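Local coordinates for protein proteasome accessory factor B/C (PafBC) (PDB 6SJ9) that regulates transcription in the bacterial response to DNA damage, as a protein that joins winged helix-turn-helix and WYL domains in one chain, at residues A[8-17]-A[463-474]; A[53-64]-A[76-84]. One frame throughout, in Å; residues are numbered along the deposited sequence.

Contact 1. Residues A[8-17]-A[463-474]; sequences LLNLLLALLN and IKLTGAAGEAAR. With K (potassium ion), chain C.
The guanidinium of R474 lies over L13, whose CD1 sits 3.7 Å above one face of it, displaced toward the rim. At the edge of the same group, in its plane, stands the carboxylate of E471, gripped side-on: R474 NE reaches E471 OE2, and R474 NH2 reaches E471 OE1 at 2.8 Å through the syn lone pair. N10 OD1 also comes to this edge, near R474 NH1, its amide plane only 18° from that of the guanidinium. From helix 8-17, N17 adds a second donor to the pair; its ND2 meets E471 OE1 at 3.0 Å, approaching from above the carboxylate plane rather than within it. One oxygen thus takes two N-H groups, which holds the acid in place and probably favours its charged form. Two waters complete this polar border, one joining N10 O to R474 NH2, the other N17 OD1 to E471 N.

Beneath it, leucine methyls lie against the backbone of the other segment. L13, with CG anti to its carbonyl carbon (chi1 -67°), lays CD2 against G470 O at 3.5 Å and crosses T466 at about a right angle. L12 CD2 comes within 3.5 Å of I463 O, and L16 CD2 lies on the G467 backbone. L9 CD2 rests on T466, whose hydroxyl is bonded to T462 O, and makes an apolar contact with I463 CG1. L16 O binds the potassium ion, with T18, I81, K83 and S85.

Helix 2-17 here joins helix 457-469, in the PafC helix-turn-helix region; the axes of 8-17 and 463-469 approach to 9.9 Å, crossing at -26°. G470, with positive phi, ends the latter helix. Helix 427-441 packs against T466 and A473, while helices 24-31 and 39-55 flank helix 2-17.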
loop_
_atom_site.group_PDB
_atom_site.type_symbol
_atom_site.label_atom_id
_atom_site.label_comp_id
_atom_site.label_asym_id
_atom_site.label_seq_id
_atom_site.Cartn_x
_atom_site.Cartn_y
_atom_site.Cartn_z
ATOM N N LEU A 8 -22.308 15.430 7.040
ATOM C CA LEU A 8 -22.139 14.364 8.019
ATOM C C LEU A 8 -20.770 14.427 8.668
ATOM O O LEU A 8 -20.658 14.306 9.891
ATOM C CB LEU A 8 -22.353 12.997 7.377
ATOM C CG LEU A 8 -23.815 12.686 7.071
ATOM C CD1 LEU A 8 -23.971 11.270 6.560
ATOM C CD2 LEU A 8 -24.730 12.931 8.259
ATOM N N LEU A 9 -19.715 14.643 7.865
ATOM C CA LEU A 9 -18.364 14.699 8.423
ATOM C C LEU A 9 -18.225 15.842 9.416
ATOM O O LEU A 9 -17.771 15.637 10.551
ATOM C CB LEU A 9 -17.320 14.809 7.297
ATOM C CG LEU A 9 -17.259 13.573 6.405
ATOM C CD1 LEU A 9 -16.511 13.725 5.049
ATOM C CD2 LEU A 9 -16.634 12.392 7.194
ATOM N N ASN A 10 -18.699 17.034 9.035
ATOM C CA ASN A 10 -18.650 18.205 9.915
ATOM C C ASN A 10 -19.499 17.999 11.172
ATOM O O ASN A 10 -19.097 18.397 12.275
ATOM C CB ASN A 10 -19.149 19.444 9.140
ATOM C CG ASN A 10 -18.183 19.888 8.021
ATOM O OD1 ASN A 10 -16.966 19.758 8.133
ATOM N ND2 ASN A 10 -18.749 20.362 6.917
ATOM N N LEU A 11 -20.691 17.393 11.027
ATOM C CA LEU A 11 -21.520 17.133 12.202
ATOM C C LEU A 11 -20.782 16.199 13.146
ATOM O O LEU A 11 -20.685 16.459 14.345
ATOM C CB LEU A 11 -22.890 16.558 11.793
ATOM C CG LEU A 11 -23.853 16.116 12.910
ATOM C CD1 LEU A 11 -24.151 17.285 13.837
ATOM C CD2 LEU A 11 -25.152 15.567 12.357
ATOM N N LEU A 12 -20.201 15.130 12.599
ATOM C CA LEU A 12 -19.504 14.162 13.436
ATOM C C LEU A 12 -18.354 14.825 14.196
ATOM O O LEU A 12 -18.175 14.595 15.397
ATOM C CB LEU A 12 -19.009 12.993 12.571
ATOM C CG LEU A 12 -17.976 12.028 13.161
ATOM C CD1 LEU A 12 -18.525 11.319 14.387
ATOM C CD2 LEU A 12 -17.496 10.983 12.089
ATOM N N LEU A 13 -17.599 15.691 13.534
ATOM C CA LEU A 13 -16.465 16.319 14.225
ATOM C C LEU A 13 -16.926 17.303 15.291
ATOM O O LEU A 13 -16.366 17.332 16.381
ATOM C CB LEU A 13 -15.553 17.025 13.227
ATOM C CG LEU A 13 -14.893 15.983 12.339
ATOM C CD1 LEU A 13 -14.140 16.645 11.239
ATOM C CD2 LEU A 13 -13.969 15.125 13.197
ATOM N N ALA A 14 -17.981 18.069 15.014
ATOM C CA ALA A 14 -18.487 19.031 15.991
ATOM C C ALA A 14 -18.961 18.341 17.261
ATOM O O ALA A 14 -18.758 18.844 18.376
ATOM C CB ALA A 14 -19.641 19.834 15.370
ATOM N N LEU A 15 -19.627 17.195 17.113
ATOM C CA LEU A 15 -20.114 16.504 18.293
ATOM C C LEU A 15 -19.001 15.785 19.026
ATOM O O LEU A 15 -19.050 15.673 20.262
ATOM C CB LEU A 15 -21.197 15.508 17.876
ATOM C CG LEU A 15 -22.398 16.107 17.157
ATOM C CD1 LEU A 15 -23.363 15.003 16.802
ATOM C CD2 LEU A 15 -23.049 17.151 18.051
ATOM N N LEU A 16 -17.971 15.357 18.291
ATOM C CA LEU A 16 -16.819 14.709 18.904
ATOM C C LEU A 16 -16.019 15.715 19.709
ATOM O O LEU A 16 -15.526 15.405 20.803
ATOM C CB LEU A 16 -15.966 14.065 17.805
ATOM C CG LEU A 16 -15.504 12.616 17.882
ATOM C CD1 LEU A 16 -16.510 11.649 18.473
ATOM C CD2 LEU A 16 -15.060 12.118 16.509
ATOM N N ASN A 17 -15.885 16.936 19.183
ATOM C CA ASN A 17 -15.032 17.923 19.836
ATOM C C ASN A 17 -15.565 18.314 21.202
ATOM O O ASN A 17 -14.802 18.385 22.170
ATOM C CB ASN A 17 -14.839 19.128 18.932
ATOM C CG ASN A 17 -13.918 18.802 17.803
ATOM O OD1 ASN A 17 -13.039 17.954 17.958
ATOM N ND2 ASN A 17 -14.127 19.414 16.649
ATOM N N ILE A 463 -16.139 7.986 6.714
ATOM C CA ILE A 463 -16.818 8.512 7.891
ATOM C C ILE A 463 -16.297 7.806 9.147
ATOM O O ILE A 463 -15.976 8.445 10.149
ATOM C CB ILE A 463 -18.344 8.351 7.712
ATOM C CG1 ILE A 463 -18.780 9.177 6.507
ATOM C CG2 ILE A 463 -19.152 8.821 8.928
ATOM C CD1 ILE A 463 -20.263 9.015 6.118
ATOM N N LYS A 464 -16.205 6.472 9.114
ATOM C CA LYS A 464 -15.743 5.743 10.296
ATOM C C LYS A 464 -14.313 6.120 10.675
ATOM O O LYS A 464 -14.023 6.391 11.844
ATOM C CB LYS A 464 -15.847 4.244 10.064
ATOM C CG LYS A 464 -17.263 3.775 9.861
ATOM C CD LYS A 464 -17.299 2.279 9.532
ATOM C CE LYS A 464 -18.749 1.750 9.464
ATOM N NZ LYS A 464 -18.658 0.283 9.284
ATOM N N LEU A 465 -13.417 6.216 9.692
ATOM C CA LEU A 465 -12.043 6.585 10.020
ATOM C C LEU A 465 -11.948 8.038 10.462
ATOM O O LEU A 465 -11.029 8.385 11.213
ATOM C CB LEU A 465 -11.108 6.345 8.842
ATOM C CG LEU A 465 -10.463 4.962 8.729
ATOM C CD1 LEU A 465 -9.341 4.870 9.721
ATOM C CD2 LEU A 465 -11.485 3.917 9.068
ATOM N N THR A 466 -12.868 8.898 9.987
ATOM C CA THR A 466 -12.913 10.280 10.457
ATOM C C THR A 466 -13.168 10.329 11.963
ATOM O O THR A 466 -12.553 11.124 12.679
ATOM C CB THR A 466 -14.009 11.057 9.721
ATOM O OG1 THR A 466 -13.692 11.166 8.328
ATOM C CG2 THR A 466 -14.196 12.484 10.294
ATOM N N GLY A 467 -14.060 9.477 12.456
ATOM C CA GLY A 467 -14.304 9.414 13.883
ATOM C C GLY A 467 -13.087 8.931 14.642
ATOM O O GLY A 467 -12.878 9.319 15.789
ATOM N N ALA A 468 -12.240 8.122 13.994
ATOM C CA ALA A 468 -11.053 7.629 14.658
ATOM C C ALA A 468 -9.918 8.632 14.617
ATOM O O ALA A 468 -9.066 8.616 15.502
ATOM C CB ALA A 468 -10.649 6.297 14.021
ATOM N N ALA A 469 -9.930 9.553 13.673
ATOM C CA ALA A 469 -8.906 10.570 13.657
ATOM C C ALA A 469 -9.267 11.772 14.505
ATOM O O ALA A 469 -8.370 12.522 14.881
ATOM C CB ALA A 469 -8.608 11.049 12.238
ATOM N N GLY A 470 -10.553 11.987 14.781
ATOM C CA GLY A 470 -10.988 13.242 15.394
ATOM C C GLY A 470 -10.675 14.462 14.530
ATOM O O GLY A 470 -10.569 14.395 13.300
ATOM N N GLU A 471 -10.439 15.595 15.197
ATOM C CA GLU A 471 -10.273 16.867 14.481
ATOM C C GLU A 471 -9.123 16.823 13.470
ATOM O O GLU A 471 -9.161 17.560 12.483
ATOM C CB GLU A 471 -10.071 17.998 15.516
ATOM C CG GLU A 471 -9.998 19.459 14.996
ATOM C CD GLU A 471 -11.207 19.950 14.195
ATOM O OE1 GLU A 471 -12.317 19.377 14.287
ATOM O OE2 GLU A 471 -11.020 20.938 13.451
ATOM N N ALA A 472 -8.129 15.951 13.666
ATOM C CA ALA A 472 -7.073 15.751 12.682
ATOM C C ALA A 472 -7.623 15.305 11.322
ATOM O O ALA A 472 -6.946 15.471 10.304
ATOM C CB ALA A 472 -6.080 14.711 13.192
ATOM N N ALA A 473 -8.836 14.754 11.283
ATOM C CA ALA A 473 -9.449 14.377 10.016
ATOM C C ALA A 473 -9.664 15.580 9.111
ATOM O O ALA A 473 -9.732 15.432 7.888
ATOM C CB ALA A 473 -10.799 13.694 10.262
ATOM N N ARG A 474 -9.870 16.760 9.683
ATOM C CA ARG A 474 -10.224 17.903 8.839
ATOM C C ARG A 474 -9.107 18.215 7.857
ATOM O O ARG A 474 -9.356 18.427 6.667
ATOM C CB ARG A 474 -10.577 19.126 9.688
ATOM C CG ARG A 474 -11.492 20.085 8.900
ATOM C CD ARG A 474 -11.968 21.289 9.729
ATOM N NE ARG A 474 -12.522 20.907 11.025
ATOM C CZ ARG A 474 -13.797 20.590 11.242
ATOM N NH1 ARG A 474 -14.681 20.609 10.249
ATOM N NH2 ARG A 474 -14.191 20.251 12.462
HETATM K K K C . -16.876 14.391 22.783
HETATM O O HOH W 1 -17.265 20.372 12.286
HETATM O O HOH W 2 -11.591 15.644 17.901
#

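Contact 2. Residues A[53-64]-A[76-84]; sequences LKQFGFEIETLM and SARYRIGKD. With K (potassium ion), chain C.
Backbone hydrogen bonds between E61 and R80, and between L63 and R78, make this an antiparallel pair of short strands. E61 N to R80 O is 2.8 Å and R80 N to E61 O 3.0 Å; the second hydrogen-bonded pair is straighter, L63 N to R78 O measuring 2.7 Å at an N-H...O angle of 179°. Between them, T62 and Y79 form a non-hydrogen-bonded pair, their side chains alongside each other with T62 OG1 3.2 Å from Y79 CE1. CA-H...O contacts from Y79 to E61 O and from T62 to R78 O accompany the strand pairing.

Charged groups gather on the face that carries E61, L63 and R80. The E61 and R80 side chains run side by side, pointing the same way, and form a salt bridge whose detailed geometry is doubtful. R80 is shared: NH1 also pairs with D84 OD1 at 3.3 Å and bonds to K19 O. K83 CA lies over one face of its guanidinium and L63 CD1 over the other, both near the rim.

Among apolar contacts, I60 CG2 meets Y79 CD1 at 3.9 Å. With CG1 anti to the carbonyl carbon (chi1 -64°), I81 sends its longer branch to I60 CG1, at 3.9 Å from I81 CG1, and to L53 and F58.

The backbone carbonyl oxygens of I81 and K83 bind the potassium ion.

Such a hairpin is consistent with the wing of a winged helix. Strand 22-23 pairs with the other side of 78-80, Y79 meets F46 of helix 39-55 edge-to-face, and a Schellman motif with G57 ends that helix.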
loop_
_atom_site.group_PDB
_atom_site.type_symbol
_atom_site.label_atom_id
_atom_site.label_comp_id
_atom_site.label_asym_id
_atom_site.label_seq_id
_atom_site.Cartn_x
_atom_site.Cartn_y
_atom_site.Cartn_z
ATOM N N LEU A 53 -25.939 9.077 10.965
ATOM C CA LEU A 53 -24.703 8.829 11.710
ATOM C C LEU A 53 -24.786 7.548 12.545
ATOM O O LEU A 53 -23.809 6.799 12.636
ATOM C CB LEU A 53 -24.382 10.025 12.614
ATOM C CG LEU A 53 -23.697 11.180 11.906
ATOM C CD1 LEU A 53 -23.271 12.229 12.895
ATOM C CD2 LEU A 53 -22.494 10.638 11.120
ATOM N N LYS A 54 -25.948 7.268 13.155
ATOM C CA LYS A 54 -26.080 6.046 13.951
ATOM C C LYS A 54 -25.824 4.801 13.107
ATOM O O LYS A 54 -25.170 3.853 13.567
ATOM C CB LYS A 54 -27.447 6.011 14.645
ATOM C CG LYS A 54 -27.576 4.865 15.660
ATOM C CD LYS A 54 -28.937 4.818 16.368
ATOM C CE LYS A 54 -28.920 5.780 17.559
ATOM N NZ LYS A 54 -29.672 5.236 18.737
ATOM N N GLN A 55 -26.266 4.813 11.842
ATOM C CA GLN A 55 -26.042 3.677 10.947
ATOM C C GLN A 55 -24.569 3.527 10.568
ATOM O O GLN A 55 -24.132 2.423 10.205
ATOM C CB GLN A 55 -26.882 3.838 9.673
ATOM C CG GLN A 55 -28.297 3.269 9.718
ATOM C CD GLN A 55 -28.359 1.778 9.355
ATOM O OE1 GLN A 55 -27.431 1.219 8.749
ATOM N NE2 GLN A 55 -29.461 1.130 9.724
ATOM N N PHE A 56 -23.777 4.592 10.664
ATOM C CA PHE A 56 -22.345 4.408 10.509
ATOM C C PHE A 56 -21.661 4.027 11.802
ATOM O O PHE A 56 -20.425 4.006 11.829
ATOM C CB PHE A 56 -21.678 5.661 9.919
ATOM C CG PHE A 56 -22.144 5.977 8.550
ATOM C CD1 PHE A 56 -21.801 5.138 7.489
ATOM C CD2 PHE A 56 -22.917 7.089 8.306
ATOM C CE1 PHE A 56 -22.254 5.414 6.187
ATOM C CE2 PHE A 56 -23.355 7.384 7.025
ATOM C CZ PHE A 56 -23.026 6.552 5.952
ATOM N N GLY A 57 -22.428 3.758 12.874
ATOM C CA GLY A 57 -21.873 3.289 14.138
ATOM C C GLY A 57 -21.580 4.351 15.188
ATOM O O GLY A 57 -20.813 4.076 16.122
ATOM N N PHE A 58 -22.122 5.564 15.038
ATOM C CA PHE A 58 -21.915 6.677 15.961
ATOM C C PHE A 58 -23.213 6.979 16.700
ATOM O O PHE A 58 -24.223 7.318 16.077
ATOM C CB PHE A 58 -21.427 7.927 15.240
ATOM C CG PHE A 58 -20.127 7.726 14.538
ATOM C CD1 PHE A 58 -18.958 7.631 15.261
ATOM C CD2 PHE A 58 -20.074 7.625 13.146
ATOM C CE1 PHE A 58 -17.745 7.388 14.615
ATOM C CE2 PHE A 58 -18.859 7.408 12.495
ATOM C CZ PHE A 58 -17.704 7.286 13.228
ATOM N N GLU A 59 -23.205 6.830 18.013
ATOM C CA GLU A 59 -24.395 7.112 18.807
ATOM C C GLU A 59 -24.293 8.515 19.401
ATOM O O GLU A 59 -23.388 8.815 20.192
ATOM C CB GLU A 59 -24.637 6.070 19.900
ATOM C CG GLU A 59 -23.421 5.597 20.721
ATOM C CD GLU A 59 -23.805 4.535 21.796
ATOM O OE1 GLU A 59 -24.959 4.591 22.302
ATOM O OE2 GLU A 59 -22.968 3.652 22.126
ATOM N N ILE A 60 -25.187 9.381 18.946
ATOM C CA ILE A 60 -25.291 10.744 19.434
ATOM C C ILE A 60 -26.012 10.734 20.776
ATOM O O ILE A 60 -27.181 10.352 20.858
ATOM C CB ILE A 60 -26.031 11.616 18.418
ATOM C CG1 ILE A 60 -25.275 11.581 17.086
ATOM C CG2 ILE A 60 -26.254 13.039 18.994
ATOM C CD1 ILE A 60 -25.979 12.291 16.000
ATOM N N GLU A 61 -25.331 11.160 21.826
ATOM C CA GLU A 61 -25.979 11.256 23.120
ATOM C C GLU A 61 -26.626 12.626 23.258
ATOM O O GLU A 61 -26.092 13.653 22.813
ATOM C CB GLU A 61 -25.045 10.951 24.293
ATOM C CG GLU A 61 -24.009 11.950 24.666
ATOM C CD GLU A 61 -23.400 11.646 26.050
ATOM O OE1 GLU A 61 -24.148 11.326 27.003
ATOM O OE2 GLU A 61 -22.166 11.731 26.187
ATOM N N THR A 62 -27.809 12.617 23.839
ATOM C CA THR A 62 -28.576 13.811 24.137
ATOM C C THR A 62 -28.516 14.033 25.638
ATOM O O THR A 62 -28.783 13.112 26.414
ATOM C CB THR A 62 -30.021 13.679 23.674
ATOM O OG1 THR A 62 -30.040 13.454 22.265
ATOM C CG2 THR A 62 -30.797 14.954 24.015
ATOM N N LEU A 63 -28.111 15.235 26.033
ATOM C CA LEU A 63 -28.069 15.646 27.430
ATOM C C LEU A 63 -29.043 16.803 27.544
ATOM O O LEU A 63 -28.921 17.783 26.800
ATOM C CB LEU A 63 -26.668 16.144 27.802
ATOM C CG LEU A 63 -25.419 15.331 27.439
ATOM C CD1 LEU A 63 -24.161 16.099 27.825
ATOM C CD2 LEU A 63 -25.406 13.928 28.024
HETATM N N MSE A 64 -30.026 16.682 28.435
HETATM C CA MSE A 64 -31.004 17.765 28.577
HETATM C C MSE A 64 -31.622 17.883 29.967
HETATM O O MSE A 64 -31.599 16.928 30.745
HETATM C CB MSE A 64 -32.123 17.603 27.540
HETATM C CG MSE A 64 -33.190 16.581 27.906
HETATM SE SE MSE A 64 -34.663 16.510 26.612
HETATM C CE MSE A 64 -36.047 15.706 27.739
ATOM N N SER A 76 -33.828 22.798 24.520
ATOM C CA SER A 76 -32.987 22.786 25.707
ATOM C C SER A 76 -31.934 21.684 25.666
ATOM O O SER A 76 -31.129 21.582 26.597
ATOM C CB SER A 76 -33.857 22.633 26.963
ATOM O OG SER A 76 -34.562 21.400 26.965
ATOM N N ALA A 77 -31.904 20.875 24.612
ATOM C CA ALA A 77 -31.038 19.708 24.567
ATOM C C ALA A 77 -29.657 20.053 24.022
ATOM O O ALA A 77 -29.496 20.944 23.182
ATOM C CB ALA A 77 -31.662 18.604 23.715
ATOM N N ARG A 78 -28.659 19.346 24.547
ATOM C CA ARG A 78 -27.272 19.406 24.099
ATOM C C ARG A 78 -26.849 18.016 23.606
ATOM O O ARG A 78 -27.304 16.995 24.136
ATOM C CB ARG A 78 -26.376 19.948 25.211
ATOM C CG ARG A 78 -26.964 21.235 25.805
ATOM C CD ARG A 78 -26.409 21.578 27.168
ATOM N NE ARG A 78 -24.992 21.935 27.074
ATOM C CZ ARG A 78 -24.534 23.180 26.929
ATOM N NH1 ARG A 78 -25.375 24.210 26.860
ATOM N NH2 ARG A 78 -23.224 23.390 26.847
ATOM N N TYR A 79 -26.027 17.972 22.557
ATOM C CA TYR A 79 -25.659 16.722 21.892
ATOM C C TYR A 79 -24.148 16.525 21.844
ATOM O O TYR A 79 -23.395 17.494 21.730
ATOM C CB TYR A 79 -26.180 16.673 20.459
ATOM C CG TYR A 79 -27.658 16.885 20.307
ATOM C CD1 TYR A 79 -28.551 15.825 20.438
ATOM C CD2 TYR A 79 -28.173 18.148 20.030
ATOM C CE1 TYR A 79 -29.907 16.014 20.276
ATOM C CE2 TYR A 79 -29.556 18.347 19.886
ATOM C CZ TYR A 79 -30.410 17.272 20.004
ATOM O OH TYR A 79 -31.783 17.453 19.863
ATOM N N ARG A 80 -23.709 15.271 21.937
ATOM C CA ARG A 80 -22.281 14.986 21.816
ATOM C C ARG A 80 -22.070 13.531 21.439
ATOM O O ARG A 80 -22.954 12.684 21.591
ATOM C CB ARG A 80 -21.509 15.300 23.095
ATOM C CG ARG A 80 -21.582 14.253 24.132
ATOM C CD ARG A 80 -20.820 14.679 25.385
ATOM N NE ARG A 80 -21.039 13.711 26.463
ATOM C CZ ARG A 80 -20.475 13.769 27.668
ATOM N NH1 ARG A 80 -19.641 14.763 27.971
ATOM N NH2 ARG A 80 -20.758 12.832 28.570
ATOM N N ILE A 81 -20.892 13.269 20.912
ATOM C CA ILE A 81 -20.444 11.939 20.556
ATOM C C ILE A 81 -19.116 11.674 21.263
ATOM O O ILE A 81 -18.268 12.569 21.365
ATOM C CB ILE A 81 -20.255 11.807 19.020
ATOM C CG1 ILE A 81 -21.565 11.980 18.260
ATOM C CG2 ILE A 81 -19.663 10.449 18.683
ATOM C CD1 ILE A 81 -21.386 11.933 16.737
ATOM N N GLY A 82 -18.929 10.438 21.721
ATOM C CA GLY A 82 -17.698 10.051 22.362
ATOM C C GLY A 82 -17.582 10.459 23.805
ATOM O O GLY A 82 -16.503 10.312 24.382
ATOM N N LYS A 83 -18.638 11.024 24.384
ATOM C CA LYS A 83 -18.677 11.387 25.797
ATOM C C LYS A 83 -17.551 12.380 26.061
ATOM O O LYS A 83 -17.531 13.428 25.396
ATOM C CB LYS A 83 -18.690 10.118 26.652
ATOM C CG LYS A 83 -19.928 9.221 26.394
ATOM C CD LYS A 83 -19.909 7.926 27.205
ATOM C CE LYS A 83 -20.234 8.234 28.670
ATOM N NZ LYS A 83 -19.872 7.133 29.610
ATOM N N ASP A 84 -16.589 12.098 26.947
ATOM C CA ASP A 84 -15.513 13.051 27.237
ATOM C C ASP A 84 -14.376 13.084 26.207
ATOM O O ASP A 84 -13.634 14.070 26.174
ATOM C CB ASP A 84 -14.909 12.725 28.604
ATOM C CG ASP A 84 -15.910 12.858 29.730
ATOM O OD1 ASP A 84 -17.085 13.176 29.441
ATOM O OD2 ASP A 84 -15.539 12.611 30.901
HETATM K K K C . -16.876 14.391 22.783
#

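In the fold
From the N terminus the chain first runs through helix 2-17, one side of contact 1, then through helices 24-31 and 39-55 into contact 2, where a partly disordered connection returns strand 78-80 beside strand 61-63. Some 380 residues later, helix 457-469 comes back to helix 2-17 and closes the much longer loop of contact 1, within which contact 2 lies entirely. Their centres are 13 Å apart and they meet directly: L16 packs on I81, and I463 on F56. One potassium ion joins them, bound by L16, I81 and K83 together with T18 and S85. The N-terminal helices and hairpin, probably a winged helix, are thereby tied to a helix far along the chain.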